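Local coordinates for protein FKBP-type peptidyl-prolyl cis-trans isomerase fkpA (PDB 1Q6H) that catalyses the cis-trans isomerization of peptidyl-proline bonds in the periplasm of Escherichia coli and also acts as a folding chaperone, at residues Gln78-Glu81 with Ala82-Ser86; Arg33-Glu36 with Asn37-Glu41; Ala97-Glu100 with Ala101-Lys104. One frame throughout, in Å; residues are numbered along the deposited sequence. Where two conformers were deposited one is given.

Contact 1. Residues Gln78-Glu81 with Ala82-Ser86; sequences QAFE and ARVKS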
loop_
_atom_site.group_PDB
_atom_site.type_symbol
_atom_site.label_atom_id
_atom_site.label_comp_id
_atom_site.label_asym_id
_atom_site.label_seq_id
_atom_site.Cartn_x
_atom_site.Cartn_y
_atom_site.Cartn_z
ATOM N N GLN A 78 11.906 -4.876 -9.179
ATOM C CA GLN A 78 11.168 -6.126 -9.030
ATOM C C GLN A 78 12.135 -7.211 -8.596
ATOM O O GLN A 78 11.815 -8.049 -7.770
ATOM C CB GLN A 78 10.465 -6.542 -10.313
ATOM C CG GLN A 78 9.204 -5.763 -10.556
ATOM C CD GLN A 78 8.426 -6.295 -11.723
ATOM O OE1 GLN A 78 8.346 -7.516 -11.930
ATOM N NE2 GLN A 78 7.834 -5.397 -12.484
ATOM N N ALA A 79 13.322 -7.198 -9.171
ATOM C CA ALA A 79 14.318 -8.178 -8.807
ATOM C C ALA A 79 14.691 -7.972 -7.334
ATOM O O ALA A 79 14.786 -8.944 -6.572
ATOM C CB ALA A 79 15.545 -8.092 -9.745
ATOM N N PHE A 80 14.859 -6.717 -6.924
ATOM C CA PHE A 80 15.185 -6.406 -5.542
ATOM C C PHE A 80 14.104 -6.901 -4.586
ATOM O O PHE A 80 14.425 -7.447 -3.532
ATOM C CB PHE A 80 15.437 -4.902 -5.329
ATOM C CG PHE A 80 15.945 -4.570 -3.965
ATOM C CD1 PHE A 80 17.198 -5.012 -3.554
ATOM C CD2 PHE A 80 15.162 -3.853 -3.069
ATOM C CE1 PHE A 80 17.660 -4.747 -2.300
ATOM C CE2 PHE A 80 15.619 -3.584 -1.801
ATOM C CZ PHE A 80 16.874 -4.029 -1.406
ATOM N N GLU A 81 12.832 -6.721 -4.928
ATOM C CA GLU A 81 11.771 -7.214 -4.050
ATOM C C GLU A 81 11.890 -8.730 -3.801
ATOM O O GLU A 81 11.704 -9.195 -2.687
ATOM C CB GLU A 81 10.394 -6.869 -4.596
ATOM C CG GLU A 81 10.079 -5.383 -4.590
ATOM C CD GLU A 81 8.913 -5.035 -5.508
ATOM O OE1 GLU A 81 7.935 -5.833 -5.544
ATOM O OE2 GLU A 81 8.969 -3.964 -6.181
ATOM N N ALA A 82 12.237 -9.487 -4.828
ATOM C CA ALA A 82 12.407 -10.937 -4.701
ATOM C C ALA A 82 13.626 -11.263 -3.835
ATOM O O ALA A 82 13.618 -12.214 -3.047
ATOM C CB ALA A 82 12.541 -11.552 -6.073
ATOM N N ARG A 83 14.676 -10.464 -3.950
ATOM C CA ARG A 83 15.844 -10.670 -3.104
ATOM C C ARG A 83 15.447 -10.478 -1.655
ATOM O O ARG A 83 15.804 -11.281 -0.748
ATOM C CB ARG A 83 16.931 -9.673 -3.451
ATOM C CG ARG A 83 18.128 -9.705 -2.550
ATOM C CD ARG A 83 19.193 -8.710 -2.961
ATOM N NE ARG A 83 20.285 -8.681 -2.016
ATOM C CZ ARG A 83 21.204 -7.731 -1.951
ATOM N NH1 ARG A 83 21.167 -6.699 -2.776
ATOM N NH2 ARG A 83 22.156 -7.796 -1.037
ATOM N N VAL A 84 14.685 -9.416 -1.429
ATOM C CA VAL A 84 14.268 -9.087 -0.083
ATOM C C VAL A 84 13.460 -10.230 0.534
ATOM O O VAL A 84 13.722 -10.642 1.663
ATOM C CB VAL A 84 13.472 -7.780 -0.019
ATOM C CG1 VAL A 84 12.815 -7.640 1.350
ATOM C CG2 VAL A 84 14.379 -6.603 -0.270
ATOM N N LYS A 85 12.495 -10.745 -0.201
ATOM C CA LYS A 85 11.669 -11.819 0.310
ATOM C C LYS A 85 12.462 -13.096 0.508
ATOM O O LYS A 85 12.152 -13.905 1.380
ATOM C CB LYS A 85 10.550 -12.106 -0.666
ATOM C CG LYS A 85 9.447 -11.058 -0.683
ATOM C CD LYS A 85 8.411 -11.373 -1.718
ATOM C CE LYS A 85 7.280 -10.373 -1.678
ATOM N NZ LYS A 85 6.820 -10.050 -3.049
ATOM N N SER A 86 13.458 -13.296 -0.345
ATOM C CA SER A 86 14.301 -14.482 -0.252
ATOM C C SER A 86 15.125 -14.365 1.011
ATOM O O SER A 86 15.298 -15.324 1.769
ATOM C CB SER A 86 15.208 -14.594 -1.492
ATOM O OG SER A 86 16.136 -15.665 -1.353
#

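Contact 2. Residues Arg33-Glu36 with Asn37-Glu41; sequences RYME and NSLKE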
loop_
_atom_site.group_PDB
_atom_site.type_symbol
_atom_site.label_atom_id
_atom_site.label_comp_id
_atom_site.label_asym_id
_atom_site.label_seq_id
_atom_site.Cartn_x
_atom_site.Cartn_y
_atom_site.Cartn_z
ATOM N N ARG A 33 13.667 10.080 5.850
ATOM C CA ARG A 33 13.533 9.261 7.036
ATOM C C ARG A 33 12.860 7.955 6.678
ATOM O O ARG A 33 13.217 6.904 7.181
ATOM C CB ARG A 33 12.726 9.995 8.102
ATOM C CG ARG A 33 12.419 9.140 9.311
ATOM C CD ARG A 33 13.472 9.165 10.420
ATOM N NE ARG A 33 12.967 9.881 11.587
ATOM C CZ ARG A 33 12.006 9.426 12.393
ATOM N NH1 ARG A 33 11.441 8.233 12.192
ATOM N NH2 ARG A 33 11.605 10.169 13.407
ATOM N N TYR A 34 11.846 8.051 5.826
ATOM C CA TYR A 34 11.143 6.893 5.325
ATOM C C TYR A 34 12.130 5.937 4.656
ATOM O O TYR A 34 12.071 4.728 4.841
ATOM C CB TYR A 34 10.107 7.341 4.290
ATOM C CG TYR A 34 9.564 6.202 3.463
ATOM C CD1 TYR A 34 8.634 5.321 4.003
ATOM C CD2 TYR A 34 10.000 5.985 2.155
ATOM C CE1 TYR A 34 8.133 4.276 3.272
ATOM C CE2 TYR A 34 9.498 4.927 1.403
ATOM C CZ TYR A 34 8.563 4.079 1.978
ATOM O OH TYR A 34 8.035 3.026 1.269
HETATM N N MSE A 35 13.012 6.502 3.848
HETATM C CA MSE A 35 14.021 5.734 3.131
HETATM C C MSE A 35 14.991 5.107 4.137
HETATM O O MSE A 35 15.284 3.906 4.075
HETATM C CB MSE A 35 14.802 6.662 2.186
HETATM C CG MSE A 35 15.429 6.005 0.944
HETATM SE SE MSE A 35 14.474 4.457 0.302
HETATM C CE MSE A 35 12.862 5.426 -0.262
ATOM N N GLU A 36 15.475 5.911 5.075
ATOM C CA GLU A 36 16.402 5.405 6.080
ATOM C C GLU A 36 15.763 4.228 6.825
ATOM O O GLU A 36 16.391 3.178 6.993
ATOM C CB GLU A 36 16.837 6.505 7.044
ATOM C CG GLU A 36 17.874 6.051 8.059
ATOM C CD GLU A 36 18.092 7.041 9.206
ATOM O OE1 GLU A 36 17.101 7.444 9.888
ATOM O OE2 GLU A 36 19.281 7.382 9.459
ATOM N N ASN A 37 14.521 4.399 7.259
ATOM C CA ASN A 37 13.827 3.336 7.962
ATOM C C ASN A 37 13.715 2.054 7.114
ATOM O O ASN A 37 13.863 0.949 7.647
ATOM C CB ASN A 37 12.440 3.797 8.482
ATOM C CG ASN A 37 12.532 4.829 9.615
ATOM O OD1 ASN A 37 11.572 5.583 9.877
ATOM N ND2 ASN A 37 13.680 4.876 10.286
ATOM N N SER A 38 13.444 2.192 5.813
ATOM C CA SER A 38 13.390 1.046 4.895
ATOM C C SER A 38 14.708 0.288 4.840
ATOM O O SER A 38 14.731 -0.939 4.890
ATOM C CB SER A 38 13.052 1.501 3.477
ATOM O OG SER A 38 11.825 2.202 3.461
ATOM N N LEU A 39 15.803 1.019 4.689
ATOM C CA LEU A 39 17.122 0.388 4.721
ATOM C C LEU A 39 17.400 -0.289 6.081
ATOM O O LEU A 39 18.043 -1.343 6.134
ATOM C CB LEU A 39 18.218 1.386 4.361
ATOM C CG LEU A 39 18.582 1.389 2.858
ATOM C CD1 LEU A 39 17.396 1.700 1.938
ATOM C CD2 LEU A 39 19.726 2.336 2.550
ATOM N N LYS A 40 16.916 0.308 7.166
ATOM C CA LYS A 40 17.082 -0.311 8.461
ATOM C C LYS A 40 16.439 -1.697 8.470
ATOM O O LYS A 40 17.033 -2.672 8.958
ATOM C CB LYS A 40 16.525 0.568 9.587
ATOM C CG LYS A 40 17.394 1.776 9.896
ATOM C CD LYS A 40 17.177 2.323 11.319
ATOM C CE LYS A 40 17.975 3.617 11.559
ATOM N NZ LYS A 40 19.159 3.744 10.635
ATOM N N GLU A 41 15.235 -1.811 7.913
ATOM C CA GLU A 41 14.548 -3.122 7.892
ATOM C C GLU A 41 15.291 -4.133 7.027
ATOM O O GLU A 41 15.392 -5.320 7.350
ATOM C CB GLU A 41 13.119 -2.976 7.366
ATOM C CG GLU A 41 12.201 -2.170 8.269
ATOM C CD GLU A 41 12.137 -2.721 9.665
ATOM O OE1 GLU A 41 11.830 -3.925 9.813
ATOM O OE2 GLU A 41 12.414 -1.950 10.606
HETATM O O HOH W 1 19.359 3.042 7.384
#

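Contact 3. Residues Ala97-Glu100 with Ala101-Lys104; sequences ADNE and AKGK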
loop_
_atom_site.group_PDB
_atom_site.type_symbol
_atom_site.label_atom_id
_atom_site.label_comp_id
_atom_site.label_asym_id
_atom_site.label_seq_id
_atom_site.Cartn_x
_atom_site.Cartn_y
_atom_site.Cartn_z
ATOM N N ALA A 97 16.410 -22.406 13.362
ATOM C CA ALA A 97 17.419 -23.381 13.750
ATOM C C ALA A 97 18.137 -22.977 15.040
ATOM O O ALA A 97 18.321 -23.785 15.946
ATOM C CB ALA A 97 18.431 -23.611 12.593
ATOM N N ASP A 98 18.532 -21.718 15.116
ATOM C CA ASP A 98 19.228 -21.203 16.283
ATOM C C ASP A 98 18.350 -21.325 17.538
ATOM O O ASP A 98 18.806 -21.785 18.583
ATOM C CB ASP A 98 19.631 -19.735 16.059
ATOM C CG ASP A 98 20.729 -19.574 15.017
ATOM O OD1 ASP A 98 21.324 -20.596 14.628
ATOM O OD2 ASP A 98 21.071 -18.466 14.526
ATOM N N ASN A 99 17.083 -20.953 17.418
ATOM C CA ASN A 99 16.191 -20.988 18.560
ATOM C C ASN A 99 15.921 -22.417 18.988
ATOM O O ASN A 99 15.867 -22.691 20.196
ATOM C CB ASN A 99 14.893 -20.216 18.281
ATOM C CG ASN A 99 15.117 -18.694 18.232
ATOM O OD1 ASN A 99 16.107 -18.184 18.737
ATOM N ND2 ASN A 99 14.202 -17.981 17.602
ATOM N N GLU A 100 15.766 -23.330 18.019
ATOM C CA GLU A 100 15.581 -24.732 18.354
ATOM C C GLU A 100 16.794 -25.217 19.161
ATOM O O GLU A 100 16.640 -25.945 20.118
ATOM C CB GLU A 100 15.405 -25.583 17.091
ATOM C CG GLU A 100 15.073 -27.068 17.309
ATOM C CD GLU A 100 13.579 -27.349 17.473
ATOM O OE1 GLU A 100 12.754 -26.408 17.334
ATOM O OE2 GLU A 100 13.221 -28.517 17.748
ATOM N N ALA A 101 18.003 -24.839 18.756
ATOM C CA ALA A 101 19.181 -25.319 19.465
ATOM C C ALA A 101 19.263 -24.702 20.862
ATOM O O ALA A 101 19.431 -25.416 21.818
ATOM C CB ALA A 101 20.454 -25.080 18.668
ATOM N N LYS A 102 19.092 -23.388 20.980
ATOM C CA LYS A 102 19.187 -22.722 22.282
ATOM C C LYS A 102 18.125 -23.224 23.262
ATOM O O LYS A 102 18.406 -23.436 24.437
ATOM C CB LYS A 102 19.020 -21.215 22.137
ATOM C CG LYS A 102 20.172 -20.460 21.537
ATOM C CD LYS A 102 19.598 -19.199 20.859
ATOM C CE LYS A 102 20.540 -18.045 20.857
ATOM N NZ LYS A 102 19.956 -16.949 20.008
ATOM N N GLY A 103 16.907 -23.395 22.775
ATOM C CA GLY A 103 15.813 -23.888 23.580
ATOM C C GLY A 103 16.016 -25.305 24.092
ATOM O O GLY A 103 15.690 -25.628 25.238
ATOM N N LYS A 104 16.538 -26.162 23.230
ATOM C CA LYS A 104 16.786 -27.523 23.604
ATOM C C LYS A 104 17.832 -27.553 24.710
ATOM O O LYS A 104 17.786 -28.394 25.617
ATOM C CB LYS A 104 17.297 -28.318 22.407
ATOM C CG LYS A 104 17.605 -29.769 22.730
ATOM C CD LYS A 104 17.850 -30.613 21.473
ATOM C CE LYS A 104 18.009 -32.097 21.841
ATOM N NZ LYS A 104 18.283 -32.954 20.638
HETATM O O HOH W 2 18.154 -16.818 17.853
#

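Contact 1. Residues Gln78-Glu81 with Ala82-Ser86
Within the long helix 70-112 of the FKBP amino-terminal domain, Phe80 meets Arg83 and Val84 one turn further on, the aromatic being the hub of the contact. The backbone is regular: Val84 N donates to Phe80 O at 2.9 Å, with i-to-i+4 bonds from Arg83 N to Ala79 O and from Lys85 N to Glu81 O on its flanks, while the one from Ala82 N to Gln78 O is weak. CG of Phe80 is anti to the backbone N (chi1 -173°), which swings the ring along the helix toward the following turn although its CB points away from it. Val84 then places CG2 over one face of the ring, 3.9 Å from the centroid and displaced toward the rim, in a CH-pi contact; its nearest ring atom is CE2, at 3.6 Å from CG2. The same methyl also rests on the carbonyl of its helical partner, Val84 CG2 to Phe80 O being 3.4 Å. Arg83 comes to another side of the ring. Its chain is extended throughout, and NH1 sits at the ring edge near its plane, 4.0 Å from Phe80 CE1, the guanidinium turned 89° from the aromatic plane. That guanidinium makes salt bridges from NH1 to Asp19 and Asp20 of the second subunit, whose Ser23 packs on Phe80; Ile47 of the same chain touches Phe80, Arg83 and Val84. Without the ring, as with an alanine here, Val84 CG2 would probably lose its aromatic face and the Arg83 guanidinium gain room to swing away from the two aspartates. Chemically, one helical turn thus joins a hydrophobic patch to a charged intersubunit link, the aromatic edge flanking the arginine that carries it.

Contact 2. Residues Arg33-Glu36 with Asn37-Glu41
From Arg33 to Lys40, helix 19-43 runs on unbroken i-to-i+4 bonds: Asn37 N meets Arg33 O at 2.8 Å, and Ser38, Leu39 and Lys40 repeat the pattern with Tyr34, Met35 and Glu36. One carbonyl does double duty. Tyr34 O accepts from Ser38 N and also from the hydroxyl of Ser38, OG lying 2.9 Å from it, the two donors reaching it from opposite faces of the carbonyl plane. The hydroxyl stands opposite its own carbonyl carbon (chi1 -57°), which turns OG back to the preceding turn and over the centre of one face of the Tyr34 ring, 4.0 Å above its plane. At Asn37, the amide oxygen OD1 approaches the guanidinium edge of Arg33 in plane, 3.5 Å from NH1, with the two flat groups inclined by 65°; the firmer partner of this arginine is Asp70 of the second subunit, reached through NH2. Glu36 and Lys40 lie side by side and point the same way, Lys40 NZ being 3.7 Å from Glu36 CG. Their salt bridge is long and the position of Glu36 OE2 is less certain, but a water accepts weakly from NZ and donates to Glu36 O. In the conformer given, the selenomethionine at Met35 loosely touches Leu39, SE to CD1 4.3 Å, and both pack on Leu54 of helix 51-62 and on Phe62 of the second subunit. The chemistry thus divides by side: serine returns its hydroxyl to a backbone carbonyl already bonded to its N, a water ties the lysine ammonium to the backbone at Glu36, and the apolar pair packs against both subunits.

Contact 3. Residues Ala97-Glu100 with Ala101-Lys104
Lys102 reaches back along helix 70-112 over Asp98 and toward Asn99, and its chain can be followed atom by atom. CB sits 3.6 Å from Asp98 O. CG, placed opposite the carbonyl carbon of Lys102 (chi1 -73°), doubles back toward the preceding turn and passes the same oxygen. CD does likewise, at 3.5 Å from Asp98 O, so three successive carbons of the lysine line one carbonyl that also accepts from Lys102 N, 2.9 Å away. CD lies 4.2 Å from Asn99 OD1, where the lysine begins to run alongside the asparagine side chain. Beyond it CE carries the extended chain on to NZ, which donates to a water: this water accepts from Lys102 NZ at 2.8 Å and donates to Asn99 OD1 at 2.6 Å, spanning the gap between ammonium and amide. The other end of that amide is used as well, for Asn99 ND2 donates to the carbonyl of Pro210, on a loop of the same chain, so the group is held at both ends, which probably limits its rotation. Asp98 does not share in the bridge; its OD2 lies 5.8 Å from Lys102 NZ and forms a salt bridge with Lys94, a turn earlier. Gly103, buried, bonds its N to Asn99 O. Glu100 packs on Pro196 and Asn211. The chemistry implies an indirect link: one water joins the lysine ammonium to Asn99 OD1, and the nearby positive charge may help to polarise an amide already bonded to the loop at Pro210.

How the contacts relate
All three are local contacts between residues three or four apart along a helix, within the amino-terminal domain that precedes the FKBP isomerase part, in chain order contact 2, contact 1, contact 3. Contacts 1 and 2 sit on different helices, 70-112 and 19-43, with centres 16 Å apart and nearest atoms about 7 Å apart; both also touch the second subunit, and so belong to the dimer region. Contact 3 shares helix 70-112 with contact 1, but lies 28 Å away between centres, where the helix meets loops 196-197 and 209-211 of the isomerase part. Helix 70-112 thus spans from the subunit interface to the isomerase part.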